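Local coordinates for protein putative oxidoreductase (Yersinia pestis, PDB 3KUX) that is a putative oxidoreductase that probably binds a nicotinamide adenine dinucleotide in its Rossmann-fold domain, its substrate being unidentified, at residues A[82-87]-A[108-113]; A[146-151]-A[222-227]; A[250-255]-A[274-279]. All coordinates share one frame; numbering follows the deposited sequence.

Contact 1 of 3, residues A[82-87]-A[108-113]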
ATOM      1  N   PRO A  82       9.522 -17.546  -4.469  1.00 25.50           N
ATOM      2  CA  PRO A  82       9.355 -18.975  -4.236  1.00 25.27           C
ATOM      3  C   PRO A  82       7.925 -19.301  -3.803  1.00 24.89           C
ATOM      4  O   PRO A  82       7.199 -19.986  -4.527  1.00 25.32           O
ATOM      5  CB  PRO A  82      10.329 -19.252  -3.090  1.00 24.12           C
ATOM      6  CG  PRO A  82      11.419 -18.267  -3.298  1.00 24.92           C
ATOM      7  CD  PRO A  82      10.789 -17.039  -3.914  1.00 25.15           C
ATOM      8  N   LEU A  83       7.527 -18.803  -2.636  1.00 24.10           N
ATOM      9  CA  LEU A  83       6.197 -19.077  -2.099  1.00 24.00           C
ATOM     10  C   LEU A  83       5.106 -18.764  -3.116  1.00 24.46           C
ATOM     11  O   LEU A  83       4.188 -19.561  -3.319  1.00 24.79           O
ATOM     12  CB  LEU A  83       5.959 -18.286  -0.811  1.00 23.92           C
ATOM     13  CG  LEU A  83       6.910 -18.573   0.354  1.00 22.74           C
ATOM     14  CD1 LEU A  83       6.555 -17.713   1.557  1.00 23.43           C
ATOM     15  CD2 LEU A  83       6.893 -20.048   0.725  1.00 15.86           C
ATOM     16  N   ALA A  84       5.211 -17.602  -3.752  1.00 23.56           N
ATOM     17  CA  ALA A  84       4.258 -17.210  -4.781  1.00 24.12           C
ATOM     18  C   ALA A  84       4.170 -18.262  -5.887  1.00 24.85           C
ATOM     19  O   ALA A  84       3.083 -18.725  -6.224  1.00 25.08           O
ATOM     20  CB  ALA A  84       4.620 -15.851  -5.356  1.00 23.48           C
ATOM     21  N   GLN A  85       5.314 -18.642  -6.446  1.00 26.03           N
ATOM     22  CA  GLN A  85       5.341 -19.676  -7.475  1.00 27.82           C
ATOM     23  C   GLN A  85       4.665 -20.945  -6.977  1.00 27.85           C
ATOM     24  O   GLN A  85       3.716 -21.435  -7.589  1.00 27.95           O
ATOM     25  CB  GLN A  85       6.775 -19.980  -7.907  1.00 27.78           C
ATOM     26  CG  GLN A  85       7.356 -18.959  -8.872  1.00 34.18           C
ATOM     27  CD  GLN A  85       6.941 -19.206 -10.310  1.00 39.42           C
ATOM     28  OE1 GLN A  85       6.338 -18.344 -10.954  1.00 42.17           O
ATOM     29  NE2 GLN A  85       7.261 -20.387 -10.822  1.00 40.12           N
ATOM     30  N   SER A  86       5.156 -21.474  -5.862  1.00 28.32           N
ATOM     31  CA  SER A  86       4.581 -22.677  -5.279  1.00 28.76           C
ATOM     32  C   SER A  86       3.059 -22.563  -5.211  1.00 30.03           C
ATOM     33  O   SER A  86       2.341 -23.516  -5.517  1.00 30.24           O
ATOM     34  CB  SER A  86       5.151 -22.926  -3.880  1.00 28.99           C
ATOM     35  OG  SER A  86       6.534 -23.235  -3.924  1.00 22.08           O
ATOM     36  N   ALA A  87       2.579 -21.388  -4.815  1.00 30.78           N
ATOM     37  CA  ALA A  87       1.147 -21.156  -4.634  1.00 31.77           C
ATOM     38  C   ALA A  87       0.382 -21.218  -5.951  1.00 31.92           C
ATOM     39  O   ALA A  87      -0.649 -21.885  -6.050  1.00 33.19           O
ATOM     40  CB  ALA A  87       0.909 -19.826  -3.943  1.00 31.35           C
ATOM     41  N   ASN A 108       7.264 -10.111 -13.058  1.00 21.91           N
ATOM     42  CA  ASN A 108       6.666 -10.416 -14.349  1.00 23.49           C
ATOM     43  C   ASN A 108       6.406 -11.909 -14.547  1.00 24.93           C
ATOM     44  O   ASN A 108       5.397 -12.302 -15.138  1.00 25.10           O
ATOM     45  CB  ASN A 108       7.543  -9.871 -15.473  1.00 22.03           C
ATOM     46  CG  ASN A 108       7.455  -8.367 -15.590  1.00 22.56           C
ATOM     47  OD1 ASN A 108       6.411  -7.822 -15.948  1.00 23.07           O
ATOM     48  ND2 ASN A 108       8.551  -7.685 -15.281  1.00 19.66           N
ATOM     49  N   ALA A 109       7.323 -12.734 -14.054  1.00 25.54           N
ATOM     50  CA  ALA A 109       7.160 -14.178 -14.132  1.00 25.50           C
ATOM     51  C   ALA A 109       5.856 -14.593 -13.458  1.00 25.46           C
ATOM     52  O   ALA A 109       5.065 -15.349 -14.026  1.00 26.12           O
ATOM     53  CB  ALA A 109       8.345 -14.879 -13.489  1.00 25.71           C
ATOM     54  N   LEU A 110       5.635 -14.087 -12.247  1.00 23.76           N
ATOM     55  CA  LEU A 110       4.396 -14.349 -11.519  1.00 23.64           C
ATOM     56  C   LEU A 110       3.183 -13.813 -12.274  1.00 23.39           C
ATOM     57  O   LEU A 110       2.151 -14.475 -12.356  1.00 22.21           O
ATOM     58  CB  LEU A 110       4.457 -13.726 -10.127  1.00 22.58           C
ATOM     59  CG  LEU A 110       5.544 -14.248  -9.191  1.00 21.58           C
ATOM     60  CD1 LEU A 110       5.537 -13.458  -7.889  1.00 19.71           C
ATOM     61  CD2 LEU A 110       5.359 -15.737  -8.931  1.00 18.92           C
ATOM     62  N   LYS A 111       3.319 -12.609 -12.818  1.00 25.27           N
ATOM     63  CA  LYS A 111       2.272 -11.982 -13.617  1.00 26.83           C
ATOM     64  C   LYS A 111       1.849 -12.882 -14.778  1.00 29.00           C
ATOM     65  O   LYS A 111       0.666 -12.947 -15.122  1.00 29.87           O
ATOM     66  CB  LYS A 111       2.757 -10.624 -14.135  1.00 27.25           C
ATOM     67  CG  LYS A 111       1.991 -10.067 -15.329  1.00 30.55           C
ATOM     68  CD  LYS A 111       0.567  -9.683 -14.954  1.00 38.03           C
ATOM     69  CE  LYS A 111      -0.206  -9.139 -16.153  1.00 41.35           C
ATOM     70  NZ  LYS A 111      -0.567 -10.201 -17.136  1.00 38.91           N
ATOM     71  N   GLU A 112       2.818 -13.574 -15.373  1.00 29.76           N
ATOM     72  CA  GLU A 112       2.555 -14.464 -16.498  1.00 31.22           C
ATOM     73  C   GLU A 112       2.053 -15.828 -16.032  1.00 31.38           C
ATOM     74  O   GLU A 112       1.017 -16.314 -16.486  1.00 31.05           O
ATOM     75  CB  GLU A 112       3.820 -14.656 -17.332  1.00 32.03           C
ATOM     76  CG  GLU A 112       4.343 -13.397 -17.995  1.00 36.62           C
ATOM     77  CD  GLU A 112       5.654 -13.637 -18.721  1.00 43.62           C
ATOM     78  OE1 GLU A 112       5.984 -14.815 -18.979  1.00 42.15           O
ATOM     79  OE2 GLU A 112       6.357 -12.651 -19.030  1.00 49.75           O
ATOM     80  N   HIS A 113       2.807 -16.447 -15.133  1.00 31.11           N
ATOM     81  CA  HIS A 113       2.445 -17.751 -14.598  1.00 31.11           C
ATOM     82  C   HIS A 113       1.019 -17.719 -14.047  1.00 32.00           C
ATOM     83  O   HIS A 113       0.243 -18.654 -14.247  1.00 31.54           O
ATOM     84  CB  HIS A 113       3.457 -18.165 -13.526  1.00 30.71           C
ATOM     85  CG  HIS A 113       3.107 -19.431 -12.808  1.00 32.63           C
ATOM     86  ND1 HIS A 113       3.744 -19.826 -11.650  1.00 34.87           N
ATOM     87  CD2 HIS A 113       2.178 -20.381 -13.068  1.00 34.40           C
ATOM     88  CE1 HIS A 113       3.233 -20.972 -11.237  1.00 33.79           C
ATOM     89  NE2 HIS A 113       2.279 -21.329 -12.078  1.00 33.72           N
TER
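His113 meets Gln85 through a single hydrogen bond: ND1 gives its proton to OE1 of Gln85 at 3.1 Å, with an N-H...O angle of 158°. The acceptor lies at the edge of the imidazole, nearly in the ring plane, whereas from the amide's side the donor stands well above the carbonyl plane, with amide and ring planes 55° apart. The bond is therefore well aimed for the histidine and less so for the glutamine oxygen. The side chain of Gln85 bends at chi2, which carries its amide across to the neighbouring helix although its CB does not point there. Leu110 fills the next layer: its CD2 lies 3.4 Å from OE1 of Gln85 and also touches CG of that residue, so the amide rests on a methyl group as it bonds to the ring. Deeper still, CB of Ala84 sits against both methyls of Leu110, 3.6 Å from CD1. Such packing joins two neighbouring helices of a Rossmann fold, 80-89 and 104-116, whose axes run almost parallel (9°) at 10.4 Å. That common direction is what repeated beta-alpha units produce, here with strand 93-96 between the two helices in sequence. Toward the parallel sheet, Ala84 also rests on Ile73 of strand 70-73, while Phe81 and Leu88 of helix 80-89 extend the apolar surface against Leu110. On the far flank of helix 104-116, Lys111 packs on helix 323-342 and forms a salt bridge with Asp115.

Contact 2 of 3, residues A[146-151]-A[222-227]; sequences GNVVYF and PGQRVV
A parallel pair of strands within the mixed sheet of the C-terminal alpha/beta domain begins here, where Tyr150 and Phe151 lie beside Arg225 and Val226. Three backbone hydrogen bonds join them: Arg225 N to Val149 O (3.0 Å), Phe151 N to Arg225 O (2.9 Å) and Val227 N to Phe151 O. Arg225 thus uses both its N-H and its carbonyl toward strand 148-156, bonding to the residues before and after Tyr150, as a parallel pairing requires. CA-H...O contacts supplement these bonds, among them Tyr150 CA to Arg225 O at 3.3 Å. On the opposite edge of strand 148-156, Val149 and Tyr150 both face His244, forming a classic beta bulge in the antiparallel pairing with strand 241-245. The strand therefore has a regular parallel partner on one side and an irregular antiparallel one on the other. On the sheet face bearing Tyr150, its ring leans across the neighbouring strand: CD1 comes 4.1 Å from CB of Arg225, and OH reaches 3.7 Å from CG2 of Val227. That hydroxyl is hydrogen-bonded to Glu152. The guanidinium of Arg225 leads away from Tyr150, and its NE bonds back to the carbonyl oxygen of Gln224 at 2.9 Å. Phe151 and Val226 point the same way from the other face, with CG1 of Val226 at the edge of the phenyl ring, 3.8 Å from CD2. With CG of Phe151 anti to the backbone N (chi1 177°), the ring stands out into the layer beneath the sheet, where Leu136 of helix 131-142 and Leu191 and Phe192 of helix 176-192 pack against it.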
ATOM      1  N   GLY A 146      -9.916  23.269  -9.689  1.00 10.23           N
ATOM      2  CA  GLY A 146      -9.626  23.618 -11.079  1.00 10.14           C
ATOM      3  C   GLY A 146      -8.667  22.616 -11.688  1.00 10.25           C
ATOM      4  O   GLY A 146      -8.701  21.430 -11.354  1.00  8.67           O
ATOM      5  N   ASN A 147      -7.809  23.088 -12.584  1.00 11.27           N
ATOM      6  CA  ASN A 147      -6.726  22.258 -13.098  1.00 13.16           C
ATOM      7  C   ASN A 147      -5.611  22.136 -12.062  1.00 13.46           C
ATOM      8  O   ASN A 147      -5.012  23.136 -11.661  1.00 14.96           O
ATOM      9  CB  ASN A 147      -6.176  22.839 -14.400  1.00 12.89           C
ATOM     10  CG  ASN A 147      -7.267  23.120 -15.415  1.00 16.52           C
ATOM     11  OD1 ASN A 147      -7.446  24.262 -15.850  1.00 19.34           O
ATOM     12  ND2 ASN A 147      -8.017  22.084 -15.787  1.00  7.46           N
ATOM     13  N   VAL A 148      -5.351  20.913 -11.619  1.00 12.45           N
ATOM     14  CA  VAL A 148      -4.297  20.656 -10.643  1.00 13.37           C
ATOM     15  C   VAL A 148      -2.914  20.797 -11.277  1.00 12.22           C
ATOM     16  O   VAL A 148      -2.655  20.221 -12.334  1.00 13.11           O
ATOM     17  CB  VAL A 148      -4.442  19.248 -10.045  1.00 13.07           C
ATOM     18  CG1 VAL A 148      -3.260  18.916  -9.156  1.00 13.08           C
ATOM     19  CG2 VAL A 148      -5.743  19.143  -9.279  1.00 13.90           C
ATOM     20  N   VAL A 149      -2.032  21.559 -10.633  1.00 10.75           N
ATOM     21  CA  VAL A 149      -0.680  21.774 -11.159  1.00 10.13           C
ATOM     22  C   VAL A 149       0.420  21.307 -10.209  1.00  9.48           C
ATOM     23  O   VAL A 149       1.581  21.250 -10.593  1.00 11.72           O
ATOM     24  CB  VAL A 149      -0.415  23.259 -11.503  1.00  9.25           C
ATOM     25  CG1 VAL A 149      -1.428  23.763 -12.511  1.00  7.67           C
ATOM     26  CG2 VAL A 149      -0.432  24.117 -10.240  1.00  9.87           C
ATOM     27  N   TYR A 150       0.057  20.967  -8.978  1.00  8.49           N
ATOM     28  CA  TYR A 150       1.049  20.610  -7.975  1.00  8.09           C
ATOM     29  C   TYR A 150       0.488  19.620  -6.971  1.00  8.79           C
ATOM     30  O   TYR A 150      -0.619  19.805  -6.464  1.00 11.64           O
ATOM     31  CB  TYR A 150       1.517  21.867  -7.234  1.00  8.82           C
ATOM     32  CG  TYR A 150       2.696  21.650  -6.311  1.00  7.20           C
ATOM     33  CD1 TYR A 150       3.989  21.545  -6.817  1.00  6.17           C
ATOM     34  CD2 TYR A 150       2.522  21.562  -4.932  1.00  7.87           C
ATOM     35  CE1 TYR A 150       5.078  21.347  -5.972  1.00  6.71           C
ATOM     36  CE2 TYR A 150       3.607  21.371  -4.081  1.00  3.62           C
ATOM     37  CZ  TYR A 150       4.877  21.265  -4.611  1.00  3.60           C
ATOM     38  OH  TYR A 150       5.951  21.073  -3.782  1.00  7.31           O
ATOM     39  N   PHE A 151       1.255  18.576  -6.675  1.00  6.96           N
ATOM     40  CA  PHE A 151       0.860  17.605  -5.664  1.00  6.10           C
ATOM     41  C   PHE A 151       2.041  17.242  -4.767  1.00  6.74           C
ATOM     42  O   PHE A 151       3.064  16.744  -5.240  1.00  6.70           O
ATOM     43  CB  PHE A 151       0.272  16.358  -6.324  1.00  5.40           C
ATOM     44  CG  PHE A 151      -0.096  15.260  -5.356  1.00  5.20           C
ATOM     45  CD1 PHE A 151      -1.113  15.438  -4.429  1.00  8.60           C
ATOM     46  CD2 PHE A 151       0.559  14.035  -5.394  1.00  3.55           C
ATOM     47  CE1 PHE A 151      -1.456  14.418  -3.542  1.00 13.19           C
ATOM     48  CE2 PHE A 151       0.222  13.007  -4.514  1.00  2.19           C
ATOM     49  CZ  PHE A 151      -0.786  13.197  -3.588  1.00  6.54           C
ATOM     50  N   PRO A 222       3.736  17.331 -18.037  1.00 11.46           N
ATOM     51  CA  PRO A 222       3.385  18.552 -18.743  1.00 10.46           C
ATOM     52  C   PRO A 222       2.477  19.429 -17.879  1.00 10.83           C
ATOM     53  O   PRO A 222       1.331  19.062 -17.607  1.00 12.70           O
ATOM     54  CB  PRO A 222       2.606  18.038 -19.956  1.00  9.10           C
ATOM     55  CG  PRO A 222       3.114  16.663 -20.179  1.00  8.43           C
ATOM     56  CD  PRO A 222       3.433  16.119 -18.822  1.00 11.64           C
ATOM     57  N   GLY A 223       2.988  20.571 -17.444  1.00 10.44           N
ATOM     58  CA  GLY A 223       2.190  21.516 -16.678  1.00  9.91           C
ATOM     59  C   GLY A 223       1.826  21.041 -15.285  1.00 10.22           C
ATOM     60  O   GLY A 223       0.894  21.566 -14.676  1.00  9.85           O
ATOM     61  N   GLN A 224       2.558  20.051 -14.776  1.00 10.03           N
ATOM     62  CA  GLN A 224       2.326  19.536 -13.420  1.00  9.85           C
ATOM     63  C   GLN A 224       3.614  19.111 -12.726  1.00  9.33           C
ATOM     64  O   GLN A 224       4.564  18.687 -13.385  1.00 11.59           O
ATOM     65  CB  GLN A 224       1.367  18.348 -13.455  1.00  8.72           C
ATOM     66  CG  GLN A 224      -0.013  18.697 -13.958  1.00  9.44           C
ATOM     67  CD  GLN A 224      -0.962  17.527 -13.895  1.00  7.69           C
ATOM     68  OE1 GLN A 224      -1.974  17.576 -13.199  1.00  6.67           O
ATOM     69  NE2 GLN A 224      -0.640  16.460 -14.619  1.00 10.00           N
ATOM     70  N   ARG A 225       3.639  19.231 -11.401  1.00  6.78           N
ATOM     71  CA  ARG A 225       4.722  18.663 -10.593  1.00  6.03           C
ATOM     72  C   ARG A 225       4.167  17.869  -9.413  1.00  7.31           C
ATOM     73  O   ARG A 225       3.199  18.282  -8.769  1.00  7.44           O
ATOM     74  CB  ARG A 225       5.665  19.747 -10.073  1.00  3.35           C
ATOM     75  CG  ARG A 225       6.353  20.564 -11.146  1.00  4.74           C
ATOM     76  CD  ARG A 225       7.213  19.727 -12.071  1.00  2.09           C
ATOM     77  NE  ARG A 225       7.013  20.168 -13.452  1.00 14.20           N
ATOM     78  CZ  ARG A 225       7.782  21.049 -14.083  1.00 13.17           C
ATOM     79  NH1 ARG A 225       8.829  21.578 -13.473  1.00 20.87           N
ATOM     80  NH2 ARG A 225       7.506  21.395 -15.330  1.00 19.00           N
ATOM     81  N   VAL A 226       4.792  16.730  -9.134  1.00  7.18           N
ATOM     82  CA  VAL A 226       4.441  15.915  -7.977  1.00  7.61           C
ATOM     83  C   VAL A 226       5.661  15.722  -7.078  1.00  7.60           C
ATOM     84  O   VAL A 226       6.701  15.257  -7.536  1.00 10.61           O
ATOM     85  CB  VAL A 226       3.923  14.534  -8.411  1.00  7.92           C
ATOM     86  CG1 VAL A 226       3.899  13.576  -7.232  1.00  5.52           C
ATOM     87  CG2 VAL A 226       2.541  14.657  -9.043  1.00  8.24           C
ATOM     88  N   VAL A 227       5.544  16.083  -5.805  1.00  5.30           N
ATOM     89  CA  VAL A 227       6.666  15.924  -4.889  1.00  3.66           C
ATOM     90  C   VAL A 227       6.353  14.917  -3.791  1.00  5.66           C
ATOM     91  O   VAL A 227       5.430  15.114  -2.998  1.00  8.87           O
ATOM     92  CB  VAL A 227       7.094  17.265  -4.260  1.00  3.35           C
ATOM     93  CG1 VAL A 227       8.160  17.040  -3.184  1.00  2.47           C
ATOM     94  CG2 VAL A 227       7.619  18.200  -5.330  1.00  2.00           C
TER

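Contact 3 of 3, residues A[250-255]-A[274-279]; sequences YIKFGV and GYDMRD
Strand 248-252 with the chain that follows it, and the loop leading into strand 280-285, are joined by a buried salt bridge, Lys252 to Asp276. The ammonium NZ donates to OD2 of Asp276 at 2.9 Å, reaching that oxygen on its syn side and somewhat out of the carboxylate plane. The same NZ also donates to the carbonyl oxygen of Phe253, 2.8 Å away, so the lysine end is gripped by a charge from one segment and a backbone dipole from the other. Bends at chi2 (143°) and chi4 steer it there. Asp276 is itself well fixed: OD2 also accepts from the hydroxyl of Ser131, and OD1 takes the backbone N-H of Arg278 at 3.1 Å. With the lysine ammonium and these donors around it, the carboxylate is probably kept ionised. A little farther out, Arg278 stretches from CG to NE and lays its guanidinium against the backbone of the other segment. CB of Phe253 stands over one face of the group, 3.6 Å from NE, displaced toward its rim, while the phenyl ring is inclined by 24° to the guanidinium plane. The passing chain at Gly254 lies over the same group, close to NH1, and NH1 forms a salt bridge with Glu237. Two waters complete the junction. Water 1 accepts from Phe253 N and donates to Asp279 O, each at 2.8 Å; water 2 donates to Val255 O and to OD1 of Asp276. Accepting from the N-H two residues onward, OD1 of Asp276 closes an Asx turn, and the chain resumes as a sheet strand shortly after it.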
ATOM      1  N   TYR A 250      -5.694  22.446  -1.435  1.00  5.79           N
ATOM      2  CA  TYR A 250      -6.099  21.551  -0.359  1.00  5.53           C
ATOM      3  C   TYR A 250      -4.868  21.177   0.465  1.00  5.98           C
ATOM      4  O   TYR A 250      -3.902  20.638  -0.071  1.00  9.42           O
ATOM      5  CB  TYR A 250      -6.750  20.304  -0.949  1.00  3.96           C
ATOM      6  CG  TYR A 250      -7.184  19.251   0.050  1.00  5.99           C
ATOM      7  CD1 TYR A 250      -8.235  19.486   0.931  1.00 11.31           C
ATOM      8  CD2 TYR A 250      -6.570  18.002   0.085  1.00  2.00           C
ATOM      9  CE1 TYR A 250      -8.648  18.511   1.834  1.00  6.55           C
ATOM     10  CE2 TYR A 250      -6.974  17.027   0.983  1.00  2.00           C
ATOM     11  CZ  TYR A 250      -8.013  17.288   1.855  1.00  2.19           C
ATOM     12  OH  TYR A 250      -8.418  16.326   2.748  1.00  2.00           O
ATOM     13  N   ILE A 251      -4.885  21.498   1.755  1.00  3.47           N
ATOM     14  CA  ILE A 251      -3.826  21.063   2.655  1.00  3.32           C
ATOM     15  C   ILE A 251      -4.416  20.149   3.727  1.00  4.15           C
ATOM     16  O   ILE A 251      -5.379  20.520   4.404  1.00  2.37           O
ATOM     17  CB  ILE A 251      -3.099  22.255   3.346  1.00  3.70           C
ATOM     18  CG1 ILE A 251      -2.334  23.105   2.330  1.00  7.26           C
ATOM     19  CG2 ILE A 251      -2.118  21.754   4.386  1.00  2.00           C
ATOM     20  CD1 ILE A 251      -3.145  24.223   1.734  1.00 16.15           C
ATOM     21  N   LYS A 252      -3.844  18.955   3.880  1.00  3.07           N
ATOM     22  CA  LYS A 252      -4.284  18.047   4.937  1.00  3.48           C
ATOM     23  C   LYS A 252      -3.155  17.576   5.850  1.00  2.66           C
ATOM     24  O   LYS A 252      -2.065  17.240   5.378  1.00  2.00           O
ATOM     25  CB  LYS A 252      -5.019  16.825   4.369  1.00  3.01           C
ATOM     26  CG  LYS A 252      -5.234  15.745   5.430  1.00  4.25           C
ATOM     27  CD  LYS A 252      -6.564  15.028   5.281  1.00 12.43           C
ATOM     28  CE  LYS A 252      -7.091  14.556   6.635  1.00  8.33           C
ATOM     29  NZ  LYS A 252      -6.060  13.818   7.425  1.00  4.67           N
ATOM     30  N   PHE A 253      -3.445  17.530   7.151  1.00  2.00           N
ATOM     31  CA  PHE A 253      -2.503  17.040   8.160  1.00  2.00           C
ATOM     32  C   PHE A 253      -2.907  15.692   8.767  1.00  2.48           C
ATOM     33  O   PHE A 253      -4.060  15.276   8.680  1.00  5.16           O
ATOM     34  CB  PHE A 253      -2.352  18.062   9.275  1.00  2.00           C
ATOM     35  CG  PHE A 253      -1.422  19.180   8.944  1.00  3.09           C
ATOM     36  CD1 PHE A 253      -0.121  19.187   9.439  1.00  8.24           C
ATOM     37  CD2 PHE A 253      -1.840  20.234   8.143  1.00  4.48           C
ATOM     38  CE1 PHE A 253       0.754  20.231   9.139  1.00  2.00           C
ATOM     39  CE2 PHE A 253      -0.977  21.279   7.840  1.00  5.79           C
ATOM     40  CZ  PHE A 253       0.325  21.278   8.340  1.00  4.33           C
ATOM     41  N   GLY A 254      -1.943  15.022   9.391  1.00  3.02           N
ATOM     42  CA  GLY A 254      -2.168  13.715   9.996  1.00  4.38           C
ATOM     43  C   GLY A 254      -1.916  12.566   9.040  1.00  6.50           C
ATOM     44  O   GLY A 254      -1.717  12.774   7.840  1.00  8.59           O
ATOM     45  N   VAL A 255      -1.909  11.349   9.575  1.00  7.86           N
ATOM     46  CA  VAL A 255      -1.891  10.137   8.751  1.00  8.21           C
ATOM     47  C   VAL A 255      -3.201   9.375   8.922  1.00  8.02           C
ATOM     48  O   VAL A 255      -3.989   9.685   9.815  1.00  7.17           O
ATOM     49  CB  VAL A 255      -0.718   9.199   9.115  1.00  7.99           C
ATOM     50  CG1 VAL A 255       0.594   9.898   8.887  1.00  8.95           C
ATOM     51  CG2 VAL A 255      -0.839   8.712  10.557  1.00  2.00           C
ATOM     52  N   GLY A 274     -12.135   3.821  10.838  1.00 10.69           N
ATOM     53  CA  GLY A 274     -11.401   4.653   9.897  1.00  9.83           C
ATOM     54  C   GLY A 274     -11.689   6.137   9.984  1.00 10.87           C
ATOM     55  O   GLY A 274     -11.118   6.918   9.226  1.00 10.59           O
ATOM     56  N   TYR A 275     -12.573   6.535  10.897  1.00 11.97           N
ATOM     57  CA  TYR A 275     -12.898   7.951  11.067  1.00 13.63           C
ATOM     58  C   TYR A 275     -11.633   8.768  11.272  1.00 13.99           C
ATOM     59  O   TYR A 275     -10.828   8.480  12.159  1.00 12.45           O
ATOM     60  CB  TYR A 275     -13.852   8.173  12.242  1.00 14.03           C
ATOM     61  CG  TYR A 275     -15.310   7.975  11.897  1.00 23.60           C
ATOM     62  CD1 TYR A 275     -16.248   8.971  12.151  1.00 27.15           C
ATOM     63  CD2 TYR A 275     -15.753   6.792  11.307  1.00 32.44           C
ATOM     64  CE1 TYR A 275     -17.591   8.789  11.834  1.00 31.65           C
ATOM     65  CE2 TYR A 275     -17.093   6.600  10.984  1.00 32.65           C
ATOM     66  CZ  TYR A 275     -18.008   7.601  11.250  1.00 33.74           C
ATOM     67  OH  TYR A 275     -19.339   7.412  10.930  1.00 27.85           O
ATOM     68  N   ASP A 276     -11.464   9.782  10.427  1.00 13.90           N
ATOM     69  CA  ASP A 276     -10.332  10.682  10.504  1.00 14.55           C
ATOM     70  C   ASP A 276     -10.860  12.048  10.910  1.00 16.75           C
ATOM     71  O   ASP A 276     -11.309  12.826  10.072  1.00 20.20           O
ATOM     72  CB  ASP A 276      -9.627  10.758   9.152  1.00 13.48           C
ATOM     73  CG  ASP A 276      -8.341  11.563   9.206  1.00 13.60           C
ATOM     74  OD1 ASP A 276      -8.125  12.295  10.199  1.00  8.10           O
ATOM     75  OD2 ASP A 276      -7.548  11.462   8.246  1.00  9.88           O
HETATM   76  N   MSE A 277     -10.808  12.333  12.203  1.00 17.93           N
HETATM   77  CA  MSE A 277     -11.426  13.566  12.677  0.50 17.31           C
HETATM   78  C   MSE A 277     -10.523  14.794  12.504  1.00 16.38           C
HETATM   79  O   MSE A 277     -10.843  15.879  12.983  1.00 15.03           O
HETATM   80  CB  MSE A 277     -11.939  13.420  14.115  0.50 17.82           C
HETATM   81  CG  MSE A 277     -13.001  12.319  14.307  0.50 19.90           C
HETATM   82 SE   MSE A 277     -14.579  12.376  13.126  0.50 24.07          SE
HETATM   83  CE  MSE A 277     -15.188  14.189  13.503  0.50 19.13           C
ATOM     84  N   ARG A 278      -9.432  14.632  11.764  1.00 14.97           N
ATOM     85  CA  ARG A 278      -8.524  15.749  11.502  1.00 14.36           C
ATOM     86  C   ARG A 278      -8.657  16.303  10.085  1.00 13.54           C
ATOM     87  O   ARG A 278      -7.779  16.103   9.246  1.00 14.52           O
ATOM     88  CB  ARG A 278      -7.074  15.340  11.767  1.00 12.89           C
ATOM     89  CG  ARG A 278      -6.127  16.510  11.741  1.00 17.34           C
ATOM     90  CD  ARG A 278      -4.784  16.154  12.320  1.00 23.27           C
ATOM     91  NE  ARG A 278      -3.915  17.322  12.416  1.00 24.34           N
ATOM     92  CZ  ARG A 278      -2.635  17.265  12.765  1.00 27.80           C
ATOM     93  NH1 ARG A 278      -2.082  16.092  13.044  1.00 31.18           N
ATOM     94  NH2 ARG A 278      -1.906  18.373  12.833  1.00 25.24           N
ATOM     95  N   ASP A 279      -9.747  17.019   9.836  1.00 13.19           N
ATOM     96  CA  ASP A 279     -10.076  17.507   8.498  1.00 12.88           C
ATOM     97  C   ASP A 279      -9.038  18.438   7.904  1.00 12.26           C
ATOM     98  O   ASP A 279      -8.389  19.203   8.613  1.00 14.10           O
ATOM     99  CB  ASP A 279     -11.432  18.209   8.516  1.00 13.12           C
ATOM    100  CG  ASP A 279     -12.586  17.237   8.687  1.00 19.28           C
ATOM    101  OD1 ASP A 279     -12.370  16.013   8.516  1.00 17.01           O
ATOM    102  OD2 ASP A 279     -13.709  17.698   8.989  1.00 23.92           O
TER
HETATM  103  O   HOH W   1      -5.626  18.660   8.509  1.00 15.30           O
HETATM  104  O   HOH W   2      -5.056  11.956  10.421  1.00  3.14           O

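Overall arrangement
Along the chain the three contacts follow in series, contact 1 in the NAD-binding Rossmann domain and contacts 2 and 3 in the C-terminal alpha/beta domain. Contact 1 joins helices 80-89 and 104-116 beside the parallel sheet; its centre lies 37 Å from that of contact 2 and 38 Å from that of contact 3, on the opposite side of the chain's centre from contact 3. The other two share the mixed sheet, with centres 21 Å apart and nearest atoms about 7 Å apart. Strand 241-245 lies between strands 148-156 and 248-252, linking them. The example illustrates a two-domain architecture, consistent with dinucleotide binding by the first domain.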